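Local coordinates for protein neurotoxin (Clostridium botulinum, PDB 1ZB7) that acts in the host cytosol as a zinc endopeptidase that cleaves the synaptobrevins VAMP1, VAMP2 and VAMP3, at residues Q294-V306 against Y323-Y337. Numbering follows the deposited sequence.
Sequences QNFQDIANRLNIV and YKNKYDFVEDPNGKY
Phe296 on helix 294-303 faces Tyr327 on helix 323-327, the two axes running nearly antiparallel (168°) and 11.3 Å apart at closest approach; past Asp328, with its positive phi, the chain turns back along helix 294-303, bringing Tyr337 CA within 5.5 Å of Ala300 CA. Tyr327 and Phe296 form a T-shaped pair, CD1 of the tyrosine edge standing over the centre of the phenylalanine ring, planes at 84°. Ile299 CG1 stands beside the backbone N (chi1 -64°), which leaves CG2 anti to that nitrogen and over a face of the Tyr327 ring, where it also meets the edge of Phe329. Phe329 is sandwiched: Ala300 CB sits 3.9 Å from its ring centroid over one face, and Tyr327 CB packs on the other. Leu303 CD1 touches Phe329 CE2 at 3.7 Å and also lies over a face of the Tyr337 ring. Farther along, the Asn304 amide grips the backbone of Tyr337 twice, OD1 accepting from Tyr337 N (2.9 Å) and ND2 donating to Tyr337 O (2.9 Å), both nearly straight and in the carbonyl planes. This pairing fixes the amide's rotation; a water bridges OD1 to Gly335 O. The Asp332-Gly335 type I turn links strands 330-331 and 337-338 into a small hairpin against helix 282-303. Helix 341-354 adds Leu347 beside Phe296, Phe129 of strand 128-129 packs on Leu303, and Tyr327 OH bonds Gly186 O.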
loop_
_atom_site.group_PDB
_atom_site.type_symbol
_atom_site.label_atom_id
_atom_site.label_comp_id
_atom_site.label_asym_id
_atom_site.label_seq_id
_atom_site.Cartn_x
_atom_site.Cartn_y
_atom_site.Cartn_z
ATOM N N GLN A 294 20.488 17.386 -10.683
ATOM C CA GLN A 294 20.554 18.797 -10.404
ATOM C C GLN A 294 21.243 19.079 -9.043
ATOM O O GLN A 294 22.054 19.979 -8.938
ATOM C CB GLN A 294 19.130 19.422 -10.483
ATOM C CG GLN A 294 19.044 20.961 -10.410
ATOM C CD GLN A 294 19.999 21.683 -11.403
ATOM O OE1 GLN A 294 19.668 21.791 -12.589
ATOM N NE2 GLN A 294 21.155 22.198 -10.925
ATOM N N ASN A 295 20.921 18.297 -8.026
ATOM C CA ASN A 295 21.621 18.398 -6.746
ATOM C C ASN A 295 23.176 18.212 -6.933
ATOM O O ASN A 295 23.967 18.952 -6.385
ATOM C CB ASN A 295 21.081 17.356 -5.713
ATOM C CG ASN A 295 19.763 17.704 -5.136
ATOM O OD1 ASN A 295 19.264 18.750 -5.367
ATOM N ND2 ASN A 295 19.172 16.784 -4.352
ATOM N N PHE A 296 23.592 17.185 -7.659
ATOM C CA PHE A 296 25.028 16.977 -7.896
ATOM C C PHE A 296 25.628 18.156 -8.663
ATOM O O PHE A 296 26.729 18.628 -8.302
ATOM C CB PHE A 296 25.276 15.655 -8.627
ATOM C CG PHE A 296 25.296 14.412 -7.742
ATOM C CD1 PHE A 296 24.454 14.263 -6.640
ATOM C CD2 PHE A 296 26.104 13.371 -8.071
ATOM C CE1 PHE A 296 24.442 13.087 -5.867
ATOM C CE2 PHE A 296 26.098 12.175 -7.274
ATOM C CZ PHE A 296 25.252 12.066 -6.198
ATOM N N GLN A 297 24.939 18.615 -9.744
ATOM C CA GLN A 297 25.394 19.772 -10.488
ATOM C C GLN A 297 25.526 21.022 -9.582
ATOM O O GLN A 297 26.495 21.748 -9.662
ATOM C CB GLN A 297 24.523 20.070 -11.719
ATOM C CG GLN A 297 24.495 18.853 -12.710
ATOM C CD GLN A 297 23.391 18.943 -13.812
ATOM O OE1 GLN A 297 22.291 19.513 -13.588
ATOM N NE2 GLN A 297 23.695 18.384 -15.000
ATOM N N ASP A 298 24.570 21.241 -8.690
ATOM C CA ASP A 298 24.681 22.333 -7.739
ATOM C C ASP A 298 25.948 22.262 -6.893
ATOM O O ASP A 298 26.584 23.309 -6.610
ATOM C CB ASP A 298 23.436 22.452 -6.855
ATOM C CG ASP A 298 22.135 22.815 -7.662
ATOM O OD1 ASP A 298 22.126 23.349 -8.782
ATOM O OD2 ASP A 298 21.065 22.527 -7.133
ATOM N N ILE A 299 26.310 21.053 -6.480
ATOM C CA ILE A 299 27.521 20.833 -5.682
ATOM C C ILE A 299 28.759 21.092 -6.533
ATOM O O ILE A 299 29.667 21.795 -6.089
ATOM C CB ILE A 299 27.566 19.452 -5.002
ATOM C CG1 ILE A 299 26.399 19.359 -3.990
ATOM C CG2 ILE A 299 28.948 19.169 -4.373
ATOM C CD1 ILE A 299 26.302 20.511 -2.984
ATOM N N ALA A 300 28.758 20.550 -7.749
ATOM C CA ALA A 300 29.857 20.836 -8.684
ATOM C C ALA A 300 29.979 22.359 -8.950
ATOM O O ALA A 300 31.089 22.873 -8.846
ATOM C CB ALA A 300 29.748 20.002 -10.026
ATOM N N ASN A 301 28.890 23.061 -9.289
ATOM C CA ASN A 301 28.917 24.520 -9.411
ATOM C C ASN A 301 29.532 25.255 -8.164
ATOM O O ASN A 301 30.366 26.133 -8.316
ATOM C CB ASN A 301 27.510 25.129 -9.641
ATOM C CG ASN A 301 26.793 24.691 -10.987
ATOM O OD1 ASN A 301 27.429 24.342 -11.958
ATOM N ND2 ASN A 301 25.429 24.735 -10.992
ATOM N N ARG A 302 29.130 24.875 -6.946
ATOM C CA ARG A 302 29.719 25.390 -5.702
ATOM C C ARG A 302 31.240 25.170 -5.619
ATOM O O ARG A 302 31.981 26.131 -5.300
ATOM C CB ARG A 302 28.989 24.865 -4.395
ATOM C CG ARG A 302 27.781 25.715 -4.182
ATOM C CD ARG A 302 26.667 25.265 -3.214
ATOM N NE ARG A 302 26.967 25.839 -1.924
ATOM C CZ ARG A 302 26.277 26.702 -1.193
ATOM N NH1 ARG A 302 25.086 27.204 -1.511
ATOM N NH2 ARG A 302 26.822 26.995 -0.029
ATOM N N LEU A 303 31.695 23.963 -5.990
ATOM C CA LEU A 303 33.061 23.595 -5.885
ATOM C C LEU A 303 33.892 24.489 -6.789
ATOM O O LEU A 303 35.007 24.788 -6.462
ATOM C CB LEU A 303 33.300 22.123 -6.262
ATOM C CG LEU A 303 32.977 21.068 -5.223
ATOM C CD1 LEU A 303 33.481 19.731 -5.726
ATOM C CD2 LEU A 303 33.550 21.381 -3.836
ATOM N N ASN A 304 33.318 24.903 -7.920
ATOM C CA ASN A 304 34.033 25.713 -8.852
ATOM C C ASN A 304 34.224 27.117 -8.382
ATOM O O ASN A 304 34.874 27.804 -9.020
ATOM C CB ASN A 304 33.356 25.691 -10.235
ATOM C CG ASN A 304 33.506 24.356 -10.898
ATOM O OD1 ASN A 304 34.370 23.599 -10.496
ATOM N ND2 ASN A 304 32.625 24.016 -11.830
ATOM N N ILE A 305 33.580 27.555 -7.320
ATOM C CA ILE A 305 33.718 28.895 -6.844
ATOM C C ILE A 305 34.150 28.994 -5.432
ATOM O O ILE A 305 34.337 30.094 -4.992
ATOM C CB ILE A 305 32.418 29.819 -7.028
ATOM C CG1 ILE A 305 31.255 29.330 -6.258
ATOM C CG2 ILE A 305 32.126 30.081 -8.542
ATOM C CD1 ILE A 305 29.952 30.125 -6.641
ATOM N N VAL A 306 34.352 27.881 -4.741
ATOM C CA VAL A 306 34.858 27.909 -3.368
ATOM C C VAL A 306 36.241 28.280 -3.378
ATOM O O VAL A 306 36.999 27.811 -4.206
ATOM C CB VAL A 306 34.668 26.468 -2.544
ATOM C CG1 VAL A 306 35.461 26.448 -1.187
ATOM C CG2 VAL A 306 33.313 26.341 -2.294
ATOM N N TYR A 323 35.199 15.646 -2.190
ATOM C CA TYR A 323 33.898 15.767 -2.845
ATOM C C TYR A 323 33.924 15.278 -4.280
ATOM O O TYR A 323 32.971 14.656 -4.728
ATOM C CB TYR A 323 33.328 17.203 -2.713
ATOM C CG TYR A 323 33.078 17.551 -1.265
ATOM C CD1 TYR A 323 32.385 16.652 -0.409
ATOM C CD2 TYR A 323 33.610 18.723 -0.699
ATOM C CE1 TYR A 323 32.254 16.919 0.833
ATOM C CE2 TYR A 323 33.388 19.008 0.615
ATOM C CZ TYR A 323 32.744 18.106 1.365
ATOM O OH TYR A 323 32.612 18.298 2.691
ATOM N N LYS A 324 34.974 15.576 -5.025
ATOM C CA LYS A 324 35.171 14.968 -6.343
ATOM C C LYS A 324 35.047 13.420 -6.278
ATOM O O LYS A 324 34.339 12.829 -7.048
ATOM C CB LYS A 324 36.505 15.396 -6.899
ATOM C CG LYS A 324 36.818 14.835 -8.310
ATOM C CD LYS A 324 38.298 14.900 -8.592
ATOM C CE LYS A 324 38.589 14.257 -9.948
ATOM N NZ LYS A 324 39.900 14.740 -10.527
ATOM N N ASN A 325 35.736 12.801 -5.325
ATOM C CA ASN A 325 35.653 11.372 -5.053
ATOM C C ASN A 325 34.278 10.938 -4.600
ATOM O O ASN A 325 33.744 9.965 -5.142
ATOM C CB ASN A 325 36.673 10.896 -3.996
ATOM C CG ASN A 325 38.234 11.218 -4.364
ATOM O OD1 ASN A 325 38.601 11.652 -5.469
ATOM N ND2 ASN A 325 39.136 10.973 -3.349
ATOM N N LYS A 326 33.671 11.627 -3.634
ATOM C CA LYS A 326 32.294 11.275 -3.188
ATOM C C LYS A 326 31.248 11.301 -4.307
ATOM O O LYS A 326 30.457 10.336 -4.448
ATOM C CB LYS A 326 31.840 12.157 -2.006
ATOM C CG LYS A 326 30.354 12.183 -1.662
ATOM C CD LYS A 326 30.038 13.006 -0.444
ATOM C CE LYS A 326 28.505 13.188 -0.232
ATOM N NZ LYS A 326 28.203 14.281 0.687
ATOM N N TYR A 327 31.217 12.397 -5.074
ATOM C CA TYR A 327 30.166 12.606 -6.084
ATOM C C TYR A 327 30.596 12.104 -7.453
ATOM O O TYR A 327 29.805 12.119 -8.390
ATOM C CB TYR A 327 29.710 14.045 -6.212
ATOM C CG TYR A 327 29.119 14.624 -4.967
ATOM C CD1 TYR A 327 27.776 14.434 -4.641
ATOM C CD2 TYR A 327 29.934 15.343 -4.053
ATOM C CE1 TYR A 327 27.239 14.968 -3.431
ATOM C CE2 TYR A 327 29.421 15.837 -2.815
ATOM C CZ TYR A 327 28.064 15.688 -2.552
ATOM O OH TYR A 327 27.569 16.166 -1.357
ATOM N N ASP A 328 31.840 11.619 -7.527
ATOM C CA ASP A 328 32.447 11.113 -8.752
ATOM C C ASP A 328 32.387 12.120 -9.945
ATOM O O ASP A 328 32.149 11.770 -11.086
ATOM C CB ASP A 328 31.827 9.763 -9.061
ATOM C CG ASP A 328 32.618 8.949 -10.074
ATOM O OD1 ASP A 328 33.767 9.260 -10.373
ATOM O OD2 ASP A 328 32.036 7.960 -10.575
ATOM N N PHE A 329 32.633 13.387 -9.621
ATOM C CA PHE A 329 32.768 14.486 -10.590
ATOM C C PHE A 329 33.953 14.270 -11.496
ATOM O O PHE A 329 34.921 13.617 -11.107
ATOM C CB PHE A 329 32.979 15.790 -9.856
ATOM C CG PHE A 329 31.807 16.237 -9.025
ATOM C CD1 PHE A 329 30.495 16.005 -9.413
ATOM C CD2 PHE A 329 32.018 16.905 -7.806
ATOM C CE1 PHE A 329 29.436 16.431 -8.645
ATOM C CE2 PHE A 329 30.950 17.353 -7.047
ATOM C CZ PHE A 329 29.664 17.100 -7.476
ATOM N N VAL A 330 33.865 14.813 -12.724
ATOM C CA VAL A 330 35.030 14.934 -13.590
ATOM C C VAL A 330 35.651 16.324 -13.438
ATOM O O VAL A 330 35.007 17.275 -13.068
ATOM C CB VAL A 330 34.779 14.506 -15.038
ATOM C CG1 VAL A 330 34.508 13.003 -15.035
ATOM C CG2 VAL A 330 33.586 15.262 -15.686
ATOM N N GLU A 331 36.944 16.386 -13.618
ATOM C CA GLU A 331 37.711 17.600 -13.408
ATOM C C GLU A 331 38.375 17.881 -14.700
ATOM O O GLU A 331 38.978 16.993 -15.225
ATOM C CB GLU A 331 38.838 17.369 -12.375
ATOM C CG GLU A 331 39.328 18.665 -11.797
ATOM C CD GLU A 331 40.347 18.498 -10.755
ATOM O OE1 GLU A 331 40.311 17.477 -10.014
ATOM O OE2 GLU A 331 41.135 19.468 -10.649
ATOM N N ASP A 332 38.227 19.089 -15.237
ATOM C CA ASP A 332 38.866 19.436 -16.505
ATOM C C ASP A 332 40.269 19.983 -16.225
ATOM O O ASP A 332 40.662 20.173 -15.029
ATOM C CB ASP A 332 37.928 20.320 -17.373
ATOM C CG ASP A 332 37.845 21.771 -16.925
ATOM O OD1 ASP A 332 38.500 22.249 -15.944
ATOM O OD2 ASP A 332 37.085 22.490 -17.602
ATOM N N PRO A 333 41.047 20.180 -17.293
ATOM C CA PRO A 333 42.404 20.692 -17.128
ATOM C C PRO A 333 42.537 22.072 -16.426
ATOM O O PRO A 333 43.692 22.469 -16.087
ATOM C CB PRO A 333 42.938 20.757 -18.601
ATOM C CG PRO A 333 42.134 19.629 -19.297
ATOM C CD PRO A 333 40.744 19.844 -18.724
ATOM N N ASN A 334 41.409 22.779 -16.190
ATOM C CA ASN A 334 41.461 24.038 -15.433
ATOM C C ASN A 334 41.063 23.991 -14.080
ATOM O O ASN A 334 40.894 25.081 -13.449
ATOM C CB ASN A 334 40.671 25.143 -16.107
ATOM C CG ASN A 334 41.257 25.500 -17.405
ATOM O OD1 ASN A 334 42.452 25.579 -17.469
ATOM N ND2 ASN A 334 40.444 25.603 -18.449
ATOM N N GLY A 335 40.821 22.725 -13.586
ATOM C CA GLY A 335 40.376 22.540 -12.311
ATOM C C GLY A 335 38.861 22.569 -12.156
ATOM O O GLY A 335 38.366 22.457 -11.000
ATOM N N LYS A 336 38.133 22.756 -13.286
ATOM C CA LYS A 336 36.640 22.784 -13.161
ATOM C C LYS A 336 35.954 21.462 -13.139
ATOM O O LYS A 336 36.162 20.610 -14.029
ATOM C CB LYS A 336 36.003 23.676 -14.252
ATOM C CG LYS A 336 36.552 25.146 -14.172
ATOM C CD LYS A 336 36.248 25.908 -12.799
ATOM C CE LYS A 336 37.094 27.150 -12.641
ATOM N NZ LYS A 336 38.542 26.738 -12.557
ATOM N N TYR A 337 35.047 21.340 -12.130
ATOM C CA TYR A 337 34.258 20.179 -11.926
ATOM C C TYR A 337 32.963 20.215 -12.678
ATOM O O TYR A 337 32.322 21.284 -12.841
ATOM C CB TYR A 337 33.955 19.982 -10.445
ATOM C CG TYR A 337 35.207 19.957 -9.598
ATOM C CD1 TYR A 337 35.959 18.778 -9.463
ATOM C CD2 TYR A 337 35.689 21.138 -9.002
ATOM C CE1 TYR A 337 37.096 18.759 -8.683
ATOM C CE2 TYR A 337 36.888 21.150 -8.234
ATOM C CZ TYR A 337 37.566 19.939 -8.057
ATOM O OH TYR A 337 38.678 19.911 -7.243
HETATM O O HOH W 1 37.194 24.129 -9.164
#